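Local coordinates for protein malate synthase (Haloferax volcanii, PDB 3OYZ) that catalyses the magnesium-dependent Claisen condensation of acetyl-CoA with glyoxylate and the hydrolysis of the malyl-CoA intermediate to malate in the glyoxylate cycle, at residues Thr19-Arg32 / Met58-Glu72. Sequence-based numbering, arbitrary orientation.
With ACO (acetyl coenzyme *a), chain B.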
ATOM      1  N   THR A  19       2.570  19.680  28.741  1.00 43.26           N
ATOM      2  CA  THR A  19       2.968  19.420  30.119  1.00 43.63           C
ATOM      3  C   THR A  19       3.278  20.742  30.864  1.00 46.11           C
ATOM      4  O   THR A  19       3.341  20.754  32.091  1.00 46.59           O
ATOM      5  CB  THR A  19       4.243  18.587  30.123  1.00 43.04           C
ATOM      6  OG1 THR A  19       5.164  19.379  29.373  1.00 38.19           O
ATOM      7  CG2 THR A  19       3.999  17.284  29.353  1.00 40.66           C
ATOM      8  N   ALA A  20       3.481  21.820  30.125  1.00 47.03           N
ATOM      9  CA  ALA A  20       3.875  23.113  30.679  1.00 51.50           C
ATOM     10  C   ALA A  20       3.540  24.252  29.715  1.00 54.64           C
ATOM     11  O   ALA A  20       4.179  24.394  28.674  1.00 54.38           O
ATOM     12  CB  ALA A  20       5.355  23.142  31.050  1.00 48.94           C
ATOM     13  N   VAL A  21       2.553  25.091  30.047  1.00 57.28           N
ATOM     14  CA  VAL A  21       2.155  26.183  29.153  1.00 59.86           C
ATOM     15  C   VAL A  21       2.551  27.529  29.768  1.00 62.85           C
ATOM     16  O   VAL A  21       2.475  27.699  30.981  1.00 61.30           O
ATOM     17  CB  VAL A  21       0.640  26.117  28.865  1.00 60.63           C
ATOM     18  CG1 VAL A  21       0.193  27.195  27.878  1.00 61.83           C
ATOM     19  CG2 VAL A  21       0.289  24.747  28.310  1.00 58.36           C
ATOM     20  N   GLU A  22       3.032  28.457  28.949  1.00 66.77           N
ATOM     21  CA  GLU A  22       3.512  29.735  29.474  1.00 72.41           C
ATOM     22  C   GLU A  22       2.407  30.805  29.495  1.00 75.27           C
ATOM     23  O   GLU A  22       1.337  30.625  28.904  1.00 75.47           O
ATOM     24  CB  GLU A  22       4.767  30.205  28.730  1.00 72.19           C
ATOM     25  CG  GLU A  22       5.545  31.323  29.454  1.00 77.35           C
ATOM     26  CD  GLU A  22       7.017  31.422  29.039  1.00 82.35           C
ATOM     27  OE1 GLU A  22       7.332  31.457  27.822  1.00 82.73           O
ATOM     28  OE2 GLU A  22       7.868  31.460  29.958  1.00 83.56           O
ATOM     29  N   GLY A  23       2.668  31.919  30.183  1.00 78.58           N
ATOM     30  CA  GLY A  23       1.675  32.977  30.356  1.00 81.47           C
ATOM     31  C   GLY A  23       1.362  32.860  31.831  1.00 83.65           C
ATOM     32  O   GLY A  23       1.800  33.693  32.630  1.00 85.25           O
ATOM     33  N   GLU A  24       0.616  31.819  32.186  1.00 84.56           N
ATOM     34  CA  GLU A  24       0.799  31.187  33.489  1.00 85.46           C
ATOM     35  C   GLU A  24       0.113  31.770  34.728  1.00 85.17           C
ATOM     36  O   GLU A  24       0.612  32.671  35.415  1.00 85.95           O
ATOM     37  CB  GLU A  24       2.298  31.040  33.794  1.00 86.46           C
ATOM     38  CG  GLU A  24       2.606  30.156  34.998  1.00 88.75           C
ATOM     39  CD  GLU A  24       3.516  30.819  36.020  1.00 91.20           C
ATOM     40  OE1 GLU A  24       4.741  30.569  35.969  1.00 91.78           O
ATOM     41  OE2 GLU A  24       3.012  31.585  36.872  1.00 91.00           O
ATOM     42  N   ASP A  25      -1.044  31.197  35.024  1.00 83.35           N
ATOM     43  CA  ASP A  25      -1.344  30.816  36.396  1.00 80.46           C
ATOM     44  C   ASP A  25      -0.439  29.604  36.721  1.00 77.19           C
ATOM     45  O   ASP A  25       0.712  29.764  37.139  1.00 77.21           O
ATOM     46  CB  ASP A  25      -2.834  30.459  36.510  1.00 82.03           C
ATOM     47  CG  ASP A  25      -3.302  29.461  35.437  1.00 84.22           C
ATOM     48  OD1 ASP A  25      -3.350  29.816  34.236  1.00 86.84           O
ATOM     49  OD2 ASP A  25      -3.669  28.314  35.791  1.00 87.77           O
ATOM     50  N   ASP A  26      -0.950  28.391  36.505  1.00 71.62           N
ATOM     51  CA  ASP A  26      -0.269  27.146  36.855  1.00 66.32           C
ATOM     52  C   ASP A  26       0.075  26.521  35.498  1.00 62.53           C
ATOM     53  O   ASP A  26      -0.816  26.201  34.723  1.00 61.67           O
ATOM     54  CB  ASP A  26      -1.228  26.348  37.752  1.00 65.60           C
ATOM     55  CG  ASP A  26      -0.945  24.854  37.823  1.00 64.27           C
ATOM     56  OD1 ASP A  26       0.202  24.389  37.950  1.00 57.99           O
ATOM     57  OD2 ASP A  26      -1.936  24.100  37.837  1.00 62.55           O
ATOM     58  N   SER A  27       1.358  26.438  35.163  1.00 59.35           N
ATOM     59  CA  SER A  27       1.792  25.795  33.906  1.00 55.27           C
ATOM     60  C   SER A  27       1.314  24.338  33.739  1.00 53.32           C
ATOM     61  O   SER A  27       1.042  23.917  32.623  1.00 54.47           O
ATOM     62  CB  SER A  27       3.302  25.959  33.758  1.00 54.11           C
ATOM     63  OG  SER A  27       3.872  25.087  34.720  1.00 50.65           O
ATOM     64  N   ALA A  28       1.128  23.592  34.830  1.00 50.71           N
ATOM     65  CA  ALA A  28       0.531  22.262  34.820  1.00 50.50           C
ATOM     66  C   ALA A  28      -0.978  22.146  34.649  1.00 49.24           C
ATOM     67  O   ALA A  28      -1.539  21.061  34.814  1.00 50.63           O
ATOM     68  CB  ALA A  28       0.935  21.515  36.051  1.00 49.92           C
ATOM     69  N   LYS A  29      -1.645  23.248  34.328  1.00 51.29           N
ATOM     70  CA  LYS A  29      -3.097  23.311  34.419  1.00 51.69           C
ATOM     71  C   LYS A  29      -3.719  22.275  33.467  1.00 51.29           C
ATOM     72  O   LYS A  29      -4.538  21.453  33.866  1.00 49.72           O
ATOM     73  CB  LYS A  29      -3.609  24.720  34.068  1.00 52.88           C
ATOM     74  CG  LYS A  29      -5.159  24.804  34.186  1.00 58.81           C
ATOM     75  CD  LYS A  29      -5.827  25.824  33.251  1.00 66.60           C
ATOM     76  CE  LYS A  29      -5.114  27.189  33.288  1.00 69.88           C
ATOM     77  NZ  LYS A  29      -5.354  28.018  32.068  1.00 71.66           N
ATOM     78  N   MET A  30      -3.265  22.246  32.216  1.00 50.45           N
ATOM     79  CA  MET A  30      -3.764  21.182  31.325  1.00 49.11           C
ATOM     80  C   MET A  30      -3.554  19.752  31.794  1.00 45.45           C
ATOM     81  O   MET A  30      -4.456  18.953  31.618  1.00 47.24           O
ATOM     82  CB  MET A  30      -3.281  21.381  29.899  1.00 48.00           C
ATOM     83  CG  MET A  30      -3.504  22.800  29.452  1.00 53.56           C
ATOM     84  SD  MET A  30      -3.831  22.725  27.687  1.00 63.44           S
ATOM     85  CE  MET A  30      -2.699  23.979  27.172  1.00 58.75           C
ATOM     86  N   LEU A  31      -2.449  19.416  32.443  1.00 44.81           N
ATOM     87  CA  LEU A  31      -2.313  18.082  32.999  1.00 44.88           C
ATOM     88  C   LEU A  31      -3.203  17.756  34.188  1.00 45.66           C
ATOM     89  O   LEU A  31      -3.689  16.604  34.344  1.00 47.05           O
ATOM     90  CB  LEU A  31      -0.855  17.855  33.417  1.00 45.97           C
ATOM     91  CG  LEU A  31       0.313  17.996  32.443  1.00 47.38           C
ATOM     92  CD1 LEU A  31       1.607  17.752  33.171  1.00 45.80           C
ATOM     93  CD2 LEU A  31       0.149  17.074  31.202  1.00 48.50           C
ATOM     94  N   ARG A  32      -3.360  18.740  35.087  1.00 46.29           N
ATOM     95  CA  ARG A  32      -4.192  18.536  36.296  1.00 46.75           C
ATOM     96  C   ARG A  32      -5.611  18.275  35.870  1.00 44.30           C
ATOM     97  O   ARG A  32      -6.257  17.397  36.383  1.00 44.37           O
ATOM     98  CB  ARG A  32      -4.128  19.730  37.273  1.00 47.88           C
ATOM     99  CG  ARG A  32      -2.711  20.098  37.683  1.00 47.36           C
ATOM    100  CD  ARG A  32      -2.646  20.765  39.077  1.00 52.29           C
ATOM    101  NE  ARG A  32      -1.464  21.606  39.156  1.00 42.90           N
ATOM    102  CZ  ARG A  32      -0.357  21.206  39.753  1.00 36.71           C
ATOM    103  NH1 ARG A  32      -0.333  20.071  40.431  1.00 44.10           N
ATOM    104  NH2 ARG A  32       0.663  22.024  39.758  1.00 44.95           N
ATOM    105  N   MET A  58      10.052  25.465  27.436  1.00 49.52           N
ATOM    106  CA  MET A  58       9.190  24.986  28.504  1.00 47.12           C
ATOM    107  C   MET A  58       9.307  23.526  28.931  1.00 45.61           C
ATOM    108  O   MET A  58       8.573  23.086  29.825  1.00 44.00           O
ATOM    109  CB  MET A  58       7.721  25.289  28.205  1.00 46.51           C
ATOM    110  CG  MET A  58       7.359  26.769  28.080  1.00 53.90           C
ATOM    111  SD  MET A  58       7.279  27.524  29.740  1.00 59.98           S
ATOM    112  CE  MET A  58       8.957  27.474  30.405  1.00 62.97           C
ATOM    113  N   ARG A  59      10.232  22.771  28.334  1.00 44.76           N
ATOM    114  CA  ARG A  59      10.206  21.308  28.460  1.00 43.33           C
ATOM    115  C   ARG A  59      10.885  20.831  29.715  1.00 42.97           C
ATOM    116  O   ARG A  59      10.536  19.790  30.266  1.00 41.11           O
ATOM    117  CB  ARG A  59      10.893  20.641  27.246  1.00 46.12           C
ATOM    118  CG  ARG A  59       9.947  20.653  26.033  1.00 44.12           C
ATOM    119  CD  ARG A  59      10.704  20.181  24.735  1.00 50.90           C
ATOM    120  NE  ARG A  59       9.713  20.162  23.662  1.00 48.43           N
ATOM    121  CZ  ARG A  59       9.955  20.261  22.370  1.00 47.20           C
ATOM    122  NH1 ARG A  59      11.198  20.277  21.947  1.00 46.48           N
ATOM    123  NH2 ARG A  59       8.940  20.262  21.512  1.00 44.39           N
ATOM    124  N   ASP A  60      11.866  21.592  30.192  1.00 44.60           N
ATOM    125  CA  ASP A  60      12.391  21.252  31.508  1.00 46.83           C
ATOM    126  C   ASP A  60      11.379  21.409  32.637  1.00 45.68           C
ATOM    127  O   ASP A  60      11.257  20.542  33.506  1.00 44.99           O
ATOM    128  CB  ASP A  60      13.654  22.068  31.765  1.00 49.28           C
ATOM    129  CG  ASP A  60      14.835  21.536  30.950  1.00 57.18           C
ATOM    130  OD1 ASP A  60      15.721  22.334  30.591  1.00 61.93           O
ATOM    131  OD2 ASP A  60      14.859  20.330  30.600  1.00 62.02           O
ATOM    132  N   GLU A  61      10.575  22.458  32.549  1.00 47.40           N
ATOM    133  CA  GLU A  61       9.507  22.664  33.539  1.00 47.17           C
ATOM    134  C   GLU A  61       8.397  21.642  33.312  1.00 45.76           C
ATOM    135  O   GLU A  61       7.901  21.008  34.257  1.00 45.13           O
ATOM    136  CB  GLU A  61       8.971  24.094  33.462  1.00 48.55           C
ATOM    137  CG  GLU A  61       7.837  24.355  34.488  1.00 51.71           C
ATOM    138  CD  GLU A  61       7.311  25.800  34.462  1.00 58.41           C
ATOM    139  OE1 GLU A  61       7.800  26.679  33.720  1.00 56.56           O
ATOM    140  OE2 GLU A  61       6.330  26.062  35.187  1.00 61.63           O
ATOM    141  N   GLY A  62       8.134  21.356  32.029  1.00 46.63           N
ATOM    142  CA  GLY A  62       7.223  20.251  31.691  1.00 41.42           C
ATOM    143  C   GLY A  62       7.589  18.932  32.317  1.00 38.65           C
ATOM    144  O   GLY A  62       6.750  18.219  32.786  1.00 40.60           O
ATOM    145  N   ALA A  63       8.855  18.540  32.399  1.00 41.60           N
ATOM    146  CA  ALA A  63       9.110  17.227  32.972  1.00 39.75           C
ATOM    147  C   ALA A  63       8.943  17.188  34.489  1.00 41.19           C
ATOM    148  O   ALA A  63       8.636  16.136  35.078  1.00 37.34           O
ATOM    149  CB  ALA A  63      10.540  16.795  32.616  1.00 40.40           C
ATOM    150  N   GLU A  64       9.254  18.324  35.127  1.00 43.73           N
ATOM    151  CA  GLU A  64       8.870  18.492  36.569  1.00 46.45           C
ATOM    152  C   GLU A  64       7.367  18.426  36.769  1.00 43.03           C
ATOM    153  O   GLU A  64       6.900  17.649  37.611  1.00 44.73           O
ATOM    154  CB  GLU A  64       9.493  19.751  37.206  1.00 47.67           C
ATOM    155  CG  GLU A  64      10.969  19.469  37.466  1.00 55.61           C
ATOM    156  CD  GLU A  64      11.808  20.746  37.487  1.00 70.37           C
ATOM    157  OE1 GLU A  64      11.247  21.851  37.256  1.00 74.87           O
ATOM    158  OE2 GLU A  64      13.042  20.644  37.710  1.00 76.17           O
ATOM    159  N   ASN A  65       6.630  19.090  35.878  1.00 43.13           N
ATOM    160  CA  ASN A  65       5.168  19.068  35.980  1.00 42.14           C
ATOM    161  C   ASN A  65       4.654  17.668  35.868  1.00 42.81           C
ATOM    162  O   ASN A  65       3.743  17.272  36.617  1.00 42.08           O
ATOM    163  CB  ASN A  65       4.502  19.964  34.927  1.00 42.43           C
ATOM    164  CG  ASN A  65       4.662  21.410  35.266  1.00 46.75           C
ATOM    165  OD1 ASN A  65       5.165  21.664  36.345  1.00 40.93           O
ATOM    166  ND2 ASN A  65       4.414  22.339  34.350  1.00 46.11           N
ATOM    167  N   ILE A  66       5.243  16.905  34.929  1.00 40.45           N
ATOM    168  CA  ILE A  66       4.879  15.500  34.830  1.00 38.64           C
ATOM    169  C   ILE A  66       5.077  14.748  36.117  1.00 38.44           C
ATOM    170  O   ILE A  66       4.237  13.957  36.551  1.00 40.53           O
ATOM    171  CB  ILE A  66       5.735  14.748  33.678  1.00 40.30           C
ATOM    172  CG1 ILE A  66       5.218  15.181  32.318  1.00 39.64           C
ATOM    173  CG2 ILE A  66       5.570  13.248  33.853  1.00 38.13           C
ATOM    174  CD1 ILE A  66       6.211  14.865  31.064  1.00 40.62           C
ATOM    175  N   VAL A  67       6.239  14.889  36.726  1.00 40.74           N
ATOM    176  CA  VAL A  67       6.444  14.190  38.004  1.00 43.35           C
ATOM    177  C   VAL A  67       5.422  14.626  39.086  1.00 43.45           C
ATOM    178  O   VAL A  67       4.807  13.802  39.773  1.00 43.10           O
ATOM    179  CB  VAL A  67       7.853  14.386  38.599  1.00 44.07           C
ATOM    180  CG1 VAL A  67       7.925  13.791  40.039  1.00 46.59           C
ATOM    181  CG2 VAL A  67       8.912  13.744  37.756  1.00 43.65           C
ATOM    182  N   GLU A  68       5.220  15.929  39.182  1.00 46.56           N
ATOM    183  CA  GLU A  68       4.302  16.514  40.200  1.00 47.97           C
ATOM    184  C   GLU A  68       2.847  16.077  40.039  1.00 47.69           C
ATOM    185  O   GLU A  68       2.261  15.536  40.997  1.00 49.27           O
ATOM    186  CB  GLU A  68       4.434  18.035  40.094  1.00 49.23           C
ATOM    187  CG  GLU A  68       3.948  18.872  41.288  1.00 57.46           C
ATOM    188  CD  GLU A  68       3.647  20.312  40.892  1.00 64.80           C
ATOM    189  OE1 GLU A  68       4.404  20.994  40.166  1.00 68.92           O
ATOM    190  OE2 GLU A  68       2.586  20.799  41.322  1.00 72.30           O
ATOM    191  N   VAL A  69       2.273  16.254  38.839  1.00 44.54           N
ATOM    192  CA  VAL A  69       0.900  15.808  38.617  1.00 44.00           C
ATOM    193  C   VAL A  69       0.660  14.321  38.759  1.00 43.73           C
ATOM    194  O   VAL A  69      -0.326  13.889  39.390  1.00 42.56           O
ATOM    195  CB  VAL A  69       0.323  16.273  37.288  1.00 44.39           C
ATOM    196  CG1 VAL A  69      -1.063  15.654  37.094  1.00 43.30           C
ATOM    197  CG2 VAL A  69       0.386  17.813  37.190  1.00 47.04           C
ATOM    198  N   ILE A  70       1.542  13.487  38.194  1.00 40.14           N
ATOM    199  CA  ILE A  70       1.265  12.056  38.262  1.00 39.41           C
ATOM    200  C   ILE A  70       1.473  11.543  39.694  1.00 40.65           C
ATOM    201  O   ILE A  70       0.840  10.571  40.151  1.00 42.49           O
ATOM    202  CB  ILE A  70       2.240  11.242  37.269  1.00 39.35           C
ATOM    203  CG1 ILE A  70       1.914  11.632  35.830  1.00 40.69           C
ATOM    204  CG2 ILE A  70       2.053   9.764  37.483  1.00 35.98           C
ATOM    205  CD1 ILE A  70       2.644  10.797  34.754  1.00 49.78           C
ATOM    206  N   SER A  71       2.465  12.131  40.336  1.00 40.88           N
ATOM    207  CA  SER A  71       2.651  11.949  41.789  1.00 47.98           C
ATOM    208  C   SER A  71       1.319  12.073  42.590  1.00 47.04           C
ATOM    209  O   SER A  71       0.824  11.132  43.240  1.00 48.16           O
ATOM    210  CB  SER A  71       3.608  13.063  42.256  1.00 45.86           C
ATOM    211  OG  SER A  71       4.347  12.540  43.338  1.00 54.74           O
ATOM    212  N   GLU A  72       0.694  13.220  42.409  1.00 49.73           N
ATOM    213  CA  GLU A  72      -0.514  13.626  43.179  1.00 51.54           C
ATOM    214  C   GLU A  72      -1.815  12.987  42.711  1.00 53.30           C
ATOM    215  O   GLU A  72      -2.670  12.630  43.545  1.00 53.35           O
ATOM    216  CB  GLU A  72      -0.611  15.146  43.186  1.00 53.07           C
ATOM    217  CG  GLU A  72       0.601  15.779  43.865  1.00 52.89           C
ATOM    218  CD  GLU A  72       0.772  17.276  43.623  1.00 55.05           C
ATOM    219  OE1 GLU A  72       0.096  17.854  42.757  1.00 56.43           O
ATOM    220  OE2 GLU A  72       1.619  17.931  44.281  1.00 56.12           O
TER
HETATM  221  N1A ACO B 434      -5.301  18.369  27.520  1.00 53.78           N
HETATM  222  C2A ACO B 434      -5.878  18.854  28.636  1.00 55.80           C
HETATM  223  N3A ACO B 434      -6.864  19.766  28.564  1.00 55.93           N
HETATM  224  C4A ACO B 434      -7.323  20.269  27.390  1.00 51.48           C
HETATM  225  C5A ACO B 434      -6.710  19.751  26.147  1.00 52.58           C
HETATM  226  C6A ACO B 434      -5.613  18.772  26.267  1.00 49.84           C
HETATM  227  N6A ACO B 434      -5.045  18.360  25.102  1.00 41.53           N
HETATM  228  N7A ACO B 434      -7.298  20.371  25.116  1.00 51.44           N
HETATM  229  C8A ACO B 434      -8.201  21.233  25.642  1.00 52.36           C
HETATM  230  N9A ACO B 434      -8.253  21.137  26.977  1.00 54.36           N
HETATM  231  C1B ACO B 434      -9.179  21.947  27.833  1.00 55.72           C
HETATM  232  C2B ACO B 434      -9.261  23.345  27.235  1.00 56.80           C
HETATM  233  O2B ACO B 434      -8.182  24.127  27.743  1.00 53.85           O
HETATM  234  C3B ACO B 434     -10.635  23.820  27.667  1.00 57.48           C
HETATM  235  O3B ACO B 434     -10.425  24.176  29.036  1.00 66.57           O
HETATM  236  P3B ACO B 434     -11.332  25.234  29.916  1.00 68.62           P
HETATM  237  O7A ACO B 434     -12.135  24.230  30.728  1.00 59.08           O
HETATM  238  O8A ACO B 434     -12.037  25.996  28.814  1.00 62.26           O
HETATM  239  O9A ACO B 434     -10.367  26.101  30.693  1.00 63.28           O
HETATM  240  C4B ACO B 434     -11.454  22.543  27.582  1.00 60.24           C
HETATM  241  O4B ACO B 434     -10.536  21.466  27.819  1.00 61.14           O
HETATM  242  C5B ACO B 434     -12.051  22.345  26.194  1.00 59.85           C
HETATM  243  O5B ACO B 434     -11.071  22.787  25.254  1.00 57.79           O
HETATM  244  P1A ACO B 434     -11.413  23.018  23.703  1.00 61.45           P
HETATM  245  O1A ACO B 434     -12.331  24.166  23.427  1.00 64.37           O
HETATM  246  O2A ACO B 434     -11.941  21.689  23.246  1.00 62.49           O
HETATM  247  O3A ACO B 434     -10.071  23.318  22.884  1.00 61.06           O
HETATM  248  P2A ACO B 434      -9.313  24.728  22.966  1.00 60.67           P
HETATM  249  O4A ACO B 434      -9.382  24.943  24.443  1.00 59.23           O
HETATM  250  O5A ACO B 434      -9.783  25.560  21.791  1.00 59.56           O
HETATM  251  O6A ACO B 434      -7.762  24.446  22.566  1.00 60.87           O
HETATM  252  CBP ACO B 434      -5.878  23.246  21.535  1.00 52.29           C
HETATM  253  CCP ACO B 434      -7.322  23.743  21.393  1.00 52.71           C
HETATM  254  CDP ACO B 434      -4.920  24.412  21.770  1.00 50.23           C
HETATM  255  CEP ACO B 434      -5.501  22.606  20.205  1.00 53.70           C
HETATM  256  CAP ACO B 434      -5.697  22.279  22.712  1.00 47.03           C
HETATM  257  OAP ACO B 434      -6.772  21.358  22.584  1.00 44.25           O
HETATM  258  C9P ACO B 434      -4.398  21.500  22.688  1.00 51.07           C
HETATM  259  O9P ACO B 434      -3.332  22.072  22.938  1.00 51.97           O
HETATM  260  N8P ACO B 434      -4.486  20.201  22.354  1.00 50.03           N
HETATM  261  C7P ACO B 434      -3.277  19.389  22.325  1.00 48.96           C
HETATM  262  C6P ACO B 434      -2.367  19.682  21.122  1.00 49.60           C
HETATM  263  C5P ACO B 434      -1.335  18.569  21.125  1.00 46.12           C
HETATM  264  O5P ACO B 434      -1.386  17.691  21.984  1.00 45.07           O
HETATM  265  N4P ACO B 434      -0.454  18.600  20.126  1.00 46.02           N
HETATM  266  C3P ACO B 434       0.587  17.610  19.914  1.00 43.71           C
HETATM  267  C2P ACO B 434       0.009  16.255  19.497  1.00 44.36           C
HETATM  268  S1P ACO B 434      -0.026  16.459  17.741  1.00 49.96           S
HETATM  269  C   ACO B 434       1.515  16.207  17.109  1.00 49.65           C
HETATM  270  O   ACO B 434       2.527  16.220  17.783  1.00 49.96           O
HETATM  271  CH3 ACO B 434       1.607  16.015  15.627  1.00 48.62           C
HETATM  272  O   HOH W   1      -2.021  17.879  40.622  1.00 65.00           O
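A20 and G62 mark the tightest approach of the two backbones, their CA atoms 4.5 Å apart. The methyl of A20 fills a hollow bordered by M58 O, N65 ND2 and G62 N (A20 CB to G62 N 3.4 Å), and T19 OG1, hydrogen-bonded to N50, lies 3.2 Å from G62 CA, where any CB would clash. Further along, V69 is the bump: its CG2 enters a notch formed by L31 CB, R32 CG and A28 CB, the last at 3.9 Å, while L31 CD1 meets N65 CB at 4.0 Å. With CG beside its backbone N (chi1 -74°), N65 aims ND2 into the loop, donating to T19 O on a lone pair (3.0 Å) and to S27 OG (2.8 Å); S27 OG in turn donates to E61 OE2 from above the carboxylate plane. R32 reaches over V69, gripping D26 side-on through NE and NH2; salt bridges run from NH2 to E68 OE2, in the guanidinium plane (2.8 Å), and from NH1 to E72 OE1. Replacing R32 with alanine is likely to leave D26, E68 and E72 without their shared cation. Amide and hydroxyl bonds thus hold the loop after barrel strand 13-18, apolar packing joins helices 29-36 and 59-73, and ion pairs close the outer side.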